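Side-chain contacts in beta-N-acetylglucosaminidase-like protein Glycoside hydrolase family 20 (Flavobacterium johnsoniae, PDB 6YHH), which probably removes N-acetylglucosamine units from chitin oligosaccharides, acting as a family 20 beta-N-acetylhexosaminidase in bacterial chitin degradation: residues 35-40 with 66-71; 43-48 with 76-81. All blocks are in the same frame, centred on the assembly; numbering follows the deposited sequence.

Contact 1 (35-40 with 66-71)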
loop_
_atom_site.group_PDB
_atom_site.type_symbol
_atom_site.label_atom_id
_atom_site.label_comp_id
_atom_site.label_asym_id
_atom_site.label_seq_id
_atom_site.Cartn_x
_atom_site.Cartn_y
_atom_site.Cartn_z
ATOM N N GLY A 35 -14.108 -23.205 -24.724
ATOM C CA GLY A 35 -15.341 -22.576 -25.050
ATOM C C GLY A 35 -15.169 -21.262 -25.746
ATOM O O GLY A 35 -14.313 -21.076 -26.661
ATOM N N ASN A 36 -16.010 -20.317 -25.381
ATOM C CA ASN A 36 -16.000 -19.003 -26.052
ATOM C C ASN A 36 -16.181 -17.892 -25.003
ATOM O O ASN A 36 -17.079 -17.106 -25.073
ATOM C CB ASN A 36 -17.052 -18.871 -27.158
ATOM C CG ASN A 36 -16.970 -17.568 -27.912
ATOM O OD1 ASN A 36 -15.919 -17.005 -28.082
ATOM N ND2 ASN A 36 -18.122 -17.048 -28.323
ATOM N N PRO A 37 -15.239 -17.845 -24.065
ATOM C CA PRO A 37 -15.245 -16.664 -23.121
ATOM C C PRO A 37 -14.784 -15.353 -23.736
ATOM O O PRO A 37 -14.061 -15.334 -24.766
ATOM C CB PRO A 37 -14.175 -17.060 -22.121
ATOM C CG PRO A 37 -13.201 -17.873 -22.932
ATOM C CD PRO A 37 -14.065 -18.710 -23.877
ATOM N N ASP A 38 -15.151 -14.261 -23.081
ATOM C CA ASP A 38 -14.542 -12.979 -23.319
ATOM C C ASP A 38 -13.105 -13.060 -22.886
ATOM O O ASP A 38 -12.781 -13.823 -21.974
ATOM C CB ASP A 38 -15.300 -11.834 -22.565
ATOM C CG ASP A 38 -14.725 -10.500 -22.824
ATOM O OD1 ASP A 38 -15.148 -9.797 -23.795
ATOM O OD2 ASP A 38 -13.777 -10.082 -22.053
ATOM N N SER A 39 -12.216 -12.282 -23.524
ATOM C CA SER A 39 -10.788 -12.301 -23.171
ATOM C C SER A 39 -10.446 -11.912 -21.735
ATOM O O SER A 39 -9.358 -12.218 -21.250
ATOM C CB SER A 39 -9.994 -11.388 -24.121
ATOM O OG SER A 39 -10.464 -10.050 -24.084
ATOM N N ARG A 40 -11.375 -11.310 -20.996
ATOM C CA ARG A 40 -11.115 -11.034 -19.560
ATOM C C ARG A 40 -10.862 -12.277 -18.766
ATOM O O ARG A 40 -10.262 -12.264 -17.687
ATOM C CB ARG A 40 -12.288 -10.258 -18.957
ATOM C CG ARG A 40 -13.597 -11.034 -18.770
ATOM C CD ARG A 40 -14.730 -10.257 -18.062
ATOM N NE ARG A 40 -15.089 -9.029 -18.791
ATOM C CZ ARG A 40 -15.944 -8.944 -19.794
ATOM N NH1 ARG A 40 -16.615 -10.050 -20.176
ATOM N NH2 ARG A 40 -16.092 -7.813 -20.440
ATOM N N THR A 66 -2.862 -17.093 -21.619
ATOM C CA THR A 66 -3.216 -16.138 -22.658
ATOM C C THR A 66 -4.154 -16.612 -23.797
ATOM O O THR A 66 -4.683 -15.744 -24.527
ATOM C CB THR A 66 -1.958 -15.574 -23.352
ATOM O OG1 THR A 66 -1.183 -16.639 -23.864
ATOM C CG2 THR A 66 -1.114 -14.802 -22.337
ATOM N N LYS A 67 -4.315 -17.928 -23.925
ATOM C CA LYS A 67 -5.136 -18.552 -25.015
ATOM C C LYS A 67 -5.959 -19.708 -24.485
ATOM O O LYS A 67 -5.697 -20.287 -23.439
ATOM C CB LYS A 67 -4.191 -19.109 -26.094
ATOM C CG LYS A 67 -3.269 -18.105 -26.837
ATOM C CD LYS A 67 -2.240 -18.820 -27.752
ATOM N N LEU A 68 -6.958 -20.060 -25.285
ATOM C CA LEU A 68 -7.719 -21.253 -25.063
ATOM C C LEU A 68 -6.905 -22.497 -25.338
ATOM O O LEU A 68 -6.026 -22.512 -26.214
ATOM C CB LEU A 68 -8.986 -21.253 -25.932
ATOM C CG LEU A 68 -9.917 -20.051 -25.836
ATOM C CD1 LEU A 68 -11.007 -20.070 -26.926
ATOM C CD2 LEU A 68 -10.557 -19.929 -24.480
ATOM N N ASN A 69 -7.277 -23.523 -24.644
ATOM C CA ASN A 69 -6.781 -24.863 -24.824
ATOM C C ASN A 69 -5.291 -24.996 -24.789
ATOM O O ASN A 69 -4.650 -25.749 -25.509
ATOM C CB ASN A 69 -7.409 -25.486 -26.071
ATOM C CG ASN A 69 -8.890 -25.821 -25.828
ATOM O OD1 ASN A 69 -9.282 -26.684 -24.939
ATOM N ND2 ASN A 69 -9.678 -25.129 -26.497
ATOM N N GLU A 70 -4.715 -24.337 -23.823
ATOM C CA GLU A 70 -3.301 -24.428 -23.613
ATOM C C GLU A 70 -2.867 -25.757 -23.098
ATOM O O GLU A 70 -1.730 -26.137 -23.418
ATOM C CB GLU A 70 -2.782 -23.323 -22.639
ATOM C CG GLU A 70 -2.870 -21.953 -23.171
ATOM C CD GLU A 70 -2.495 -20.837 -22.180
ATOM O OE1 GLU A 70 -2.416 -21.118 -20.961
ATOM O OE2 GLU A 70 -2.262 -19.690 -22.671
ATOM N N PHE A 71 -3.701 -26.449 -22.313
ATOM C CA PHE A 71 -3.391 -27.759 -21.684
ATOM C C PHE A 71 -4.645 -28.618 -21.577
ATOM O O PHE A 71 -5.354 -28.622 -20.567
ATOM C CB PHE A 71 -2.802 -27.612 -20.272
ATOM C CG PHE A 71 -1.423 -27.119 -20.265
ATOM C CD1 PHE A 71 -0.345 -28.004 -20.551
ATOM C CD2 PHE A 71 -1.169 -25.765 -20.075
ATOM C CE1 PHE A 71 0.962 -27.521 -20.603
ATOM C CE2 PHE A 71 0.165 -25.262 -20.120
ATOM C CZ PHE A 71 1.229 -26.161 -20.376
HETATM O O HOH W 1 -12.482 -24.773 -26.693
#
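Leu68 reaches across to Gly35 and Pro37 with its two methyl groups. Its CB already points toward residues 35-40, and with chi1 at -54° CG lies opposite the carbonyl carbon, so that the two methyls beyond it meet separate residues. CD1 comes up to the carbonyl oxygen of Gly35, 3.5 Å from CD1 to Gly35 O, while CD2 lies against the proline ring, 3.7 Å from Pro37 CG and nearly as near Pro37 CD. The two side chains run antiparallel and overlap alongside one another. Beside these methyl contacts a water ties the two loops, accepting from Gly35 N at 3.0 Å and from Asn69 ND2 at 2.8 Å. The loops belong to a beta-alpha-beta crossover in the family 20 domain 2: residues 35-40 lead from strand 31-35 into helix 40-56, and the loop with residues 66-71 precedes the parallel strand 76-80. Each loop is braced by its own carboxylate. Asp38 OD2 accepts from Arg40 N at 2.9 Å, a capping bond at the helix start, and also lies over one face of the Arg40 guanidinium, which has salt bridges to Asp110 and Asp221. Glu70 OE2 accepts from Thr66 N and Lys67 N, which approach from one face of the carboxylate.

Contact 2 (43-48 with 76-81)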
loop_
_atom_site.group_PDB
_atom_site.type_symbol
_atom_site.label_atom_id
_atom_site.label_comp_id
_atom_site.label_asym_id
_atom_site.label_seq_id
_atom_site.Cartn_x
_atom_site.Cartn_y
_atom_site.Cartn_z
ATOM N N GLY A 43 -6.668 -12.923 -17.894
ATOM C CA GLY A 43 -6.018 -12.285 -16.730
ATOM C C GLY A 43 -6.617 -12.881 -15.469
ATOM O O GLY A 43 -5.887 -13.049 -14.452
ATOM N N GLY A 44 -7.916 -13.094 -15.440
ATOM C CA GLY A 44 -8.539 -13.669 -14.192
ATOM C C GLY A 44 -8.003 -15.007 -13.806
ATOM O O GLY A 44 -7.817 -15.293 -12.628
ATOM N N VAL A 45 -7.784 -15.888 -14.802
ATOM C CA VAL A 45 -7.200 -17.204 -14.566
ATOM C C VAL A 45 -5.741 -17.088 -14.147
ATOM O O VAL A 45 -5.285 -17.770 -13.218
ATOM C CB VAL A 45 -7.409 -18.168 -15.788
ATOM C CG1 VAL A 45 -6.679 -19.472 -15.548
ATOM C CG2 VAL A 45 -8.885 -18.452 -15.928
ATOM N N THR A 46 -5.024 -16.184 -14.770
ATOM C CA THR A 46 -3.617 -15.959 -14.373
ATOM C C THR A 46 -3.522 -15.497 -12.921
ATOM O O THR A 46 -2.726 -16.034 -12.132
ATOM C CB THR A 46 -2.967 -14.906 -15.334
ATOM O OG1 THR A 46 -3.068 -15.354 -16.731
ATOM C CG2 THR A 46 -1.492 -14.747 -14.959
ATOM N N ARG A 47 -4.375 -14.516 -12.553
ATOM C CA ARG A 47 -4.350 -14.016 -11.145
ATOM C C ARG A 47 -4.762 -15.093 -10.180
ATOM O O ARG A 47 -4.205 -15.195 -9.145
ATOM C CB ARG A 47 -5.242 -12.792 -11.034
ATOM C CG ARG A 47 -4.659 -11.594 -11.747
ATOM C CD ARG A 47 -5.455 -10.316 -11.618
ATOM N NE ARG A 47 -6.779 -10.319 -12.242
ATOM C CZ ARG A 47 -6.971 -9.961 -13.510
ATOM N NH1 ARG A 47 -5.934 -9.557 -14.263
ATOM N NH2 ARG A 47 -8.183 -10.001 -13.998
ATOM N N PHE A 48 -5.728 -15.924 -10.535
ATOM C CA PHE A 48 -6.127 -17.063 -9.720
ATOM C C PHE A 48 -4.908 -17.955 -9.374
ATOM O O PHE A 48 -4.647 -18.349 -8.258
ATOM C CB PHE A 48 -7.277 -17.870 -10.388
ATOM C CG PHE A 48 -7.405 -19.264 -9.845
ATOM C CD1 PHE A 48 -8.109 -19.569 -8.685
ATOM C CD2 PHE A 48 -6.765 -20.300 -10.481
ATOM C CE1 PHE A 48 -8.217 -20.878 -8.221
ATOM C CE2 PHE A 48 -6.813 -21.595 -9.975
ATOM C CZ PHE A 48 -7.526 -21.912 -8.859
ATOM N N LEU A 76 -7.409 -28.588 -13.789
ATOM C CA LEU A 76 -8.508 -27.595 -13.698
ATOM C C LEU A 76 -8.931 -27.176 -15.063
ATOM O O LEU A 76 -8.158 -26.580 -15.849
ATOM C CB LEU A 76 -8.117 -26.334 -12.831
ATOM C CG LEU A 76 -9.205 -25.234 -12.807
ATOM C CD1 LEU A 76 -10.525 -25.612 -12.148
ATOM C CD2 LEU A 76 -8.604 -24.036 -12.098
ATOM N N GLN A 77 -10.189 -27.479 -15.385
ATOM C CA GLN A 77 -10.829 -27.111 -16.681
ATOM C C GLN A 77 -11.890 -26.100 -16.432
ATOM O O GLN A 77 -12.706 -26.296 -15.523
ATOM C CB GLN A 77 -11.535 -28.331 -17.289
ATOM C CG GLN A 77 -10.590 -29.427 -17.651
ATOM C CD GLN A 77 -9.744 -29.058 -18.859
ATOM O OE1 GLN A 77 -10.192 -28.323 -19.777
ATOM N NE2 GLN A 77 -8.470 -29.559 -18.857
ATOM N N ILE A 78 -11.845 -25.038 -17.215
ATOM C CA ILE A 78 -12.749 -23.960 -17.147
ATOM C C ILE A 78 -13.398 -23.818 -18.531
ATOM O O ILE A 78 -12.736 -23.469 -19.491
ATOM C CB ILE A 78 -12.026 -22.655 -16.787
ATOM C CG1 ILE A 78 -11.210 -22.798 -15.486
ATOM C CG2 ILE A 78 -13.013 -21.531 -16.721
ATOM C CD1 ILE A 78 -10.342 -21.601 -15.281
ATOM N N ASN A 79 -14.718 -24.047 -18.567
ATOM C CA ASN A 79 -15.494 -24.012 -19.825
ATOM C C ASN A 79 -16.508 -22.864 -19.717
ATOM O O ASN A 79 -17.289 -22.819 -18.747
ATOM C CB ASN A 79 -16.287 -25.275 -20.030
ATOM C CG ASN A 79 -15.463 -26.545 -19.943
ATOM O OD1 ASN A 79 -15.743 -27.461 -19.124
ATOM N ND2 ASN A 79 -14.448 -26.632 -20.787
ATOM N N CYS A 80 -16.469 -21.946 -20.660
ATOM C CA CYS A 80 -17.385 -20.854 -20.769
ATOM C C CYS A 80 -18.171 -20.896 -22.079
ATOM O O CYS A 80 -17.531 -20.920 -23.149
ATOM C CB CYS A 80 -16.715 -19.501 -20.743
ATOM S SG CYS A 80 -15.719 -19.260 -19.223
ATOM N N THR A 81 -19.492 -20.762 -22.028
ATOM C CA THR A 81 -20.294 -20.957 -23.256
ATOM C C THR A 81 -20.184 -19.773 -24.170
ATOM O O THR A 81 -19.994 -19.952 -25.394
ATOM C CB THR A 81 -21.759 -21.320 -22.910
ATOM O OG1 THR A 81 -21.761 -22.485 -22.073
ATOM C CG2 THR A 81 -22.570 -21.575 -24.204
#
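Val45 and Ile78 meet tip to tip, with Val45 CG2 just 3.5 Å from Ile78 CD1, the tightest point between the helix and the strand. Ile78 gets there by a stretched chain: CG1 stands beside the backbone N and CD1 continues outward (chi2 171°). One helical turn on, Leu76 and Phe48 reach in from facing sides, Leu76 CD2 meeting the ring obliquely at 3.7 Å from Phe48 CE2 and 4.0 Å from Phe48 CZ. All four side chains are buried and apolar, and no hydrogen bond crosses between the segments. This is the helix-on-sheet packing of the crossover: helix 40-56 lies against the sheet on which 76-80 pairs in parallel with strands 31-35 and 102-107. Val31 and Ile33 also touch Val45, and Phe48 packs as well on Leu117, Leu120 and Leu121 of helix 110-123. The more open sides lie away from this seam. Strand alternation turns Gln77 and Asn79 to the other face of the sheet, where both are partly exposed and Gln77 OE1 accepts from Asn32 ND2. On the looser outer side of the helix the partly exposed Arg47 side chain folds back along its own helix, with Gly43 O 3.4 Å above the guanidinium plane.

In the fold
The segments alternate along the chain, 35-40, 43-48, 66-71, 76-81, so the two contacts interlock within one beta-alpha-beta unit of the family 20 domain 2, their centres about 8 Å apart. Contact 1 joins the loops at its surface; contact 2 lies deeper, between helix 40-56 and strand 76-80. They meet directly: Asn36 N lies 2.8 Å from Cys80 O in a probable backbone hydrogen bond, and Pro37 CB packs 3.8 Å from Cys80 CB. Pro37 thus bridges the surface loop pair and the 76-81 segment at Cys80. Both contacts are packing within the non-catalytic N-terminal domain, away from Glu317, the predicted proton donor.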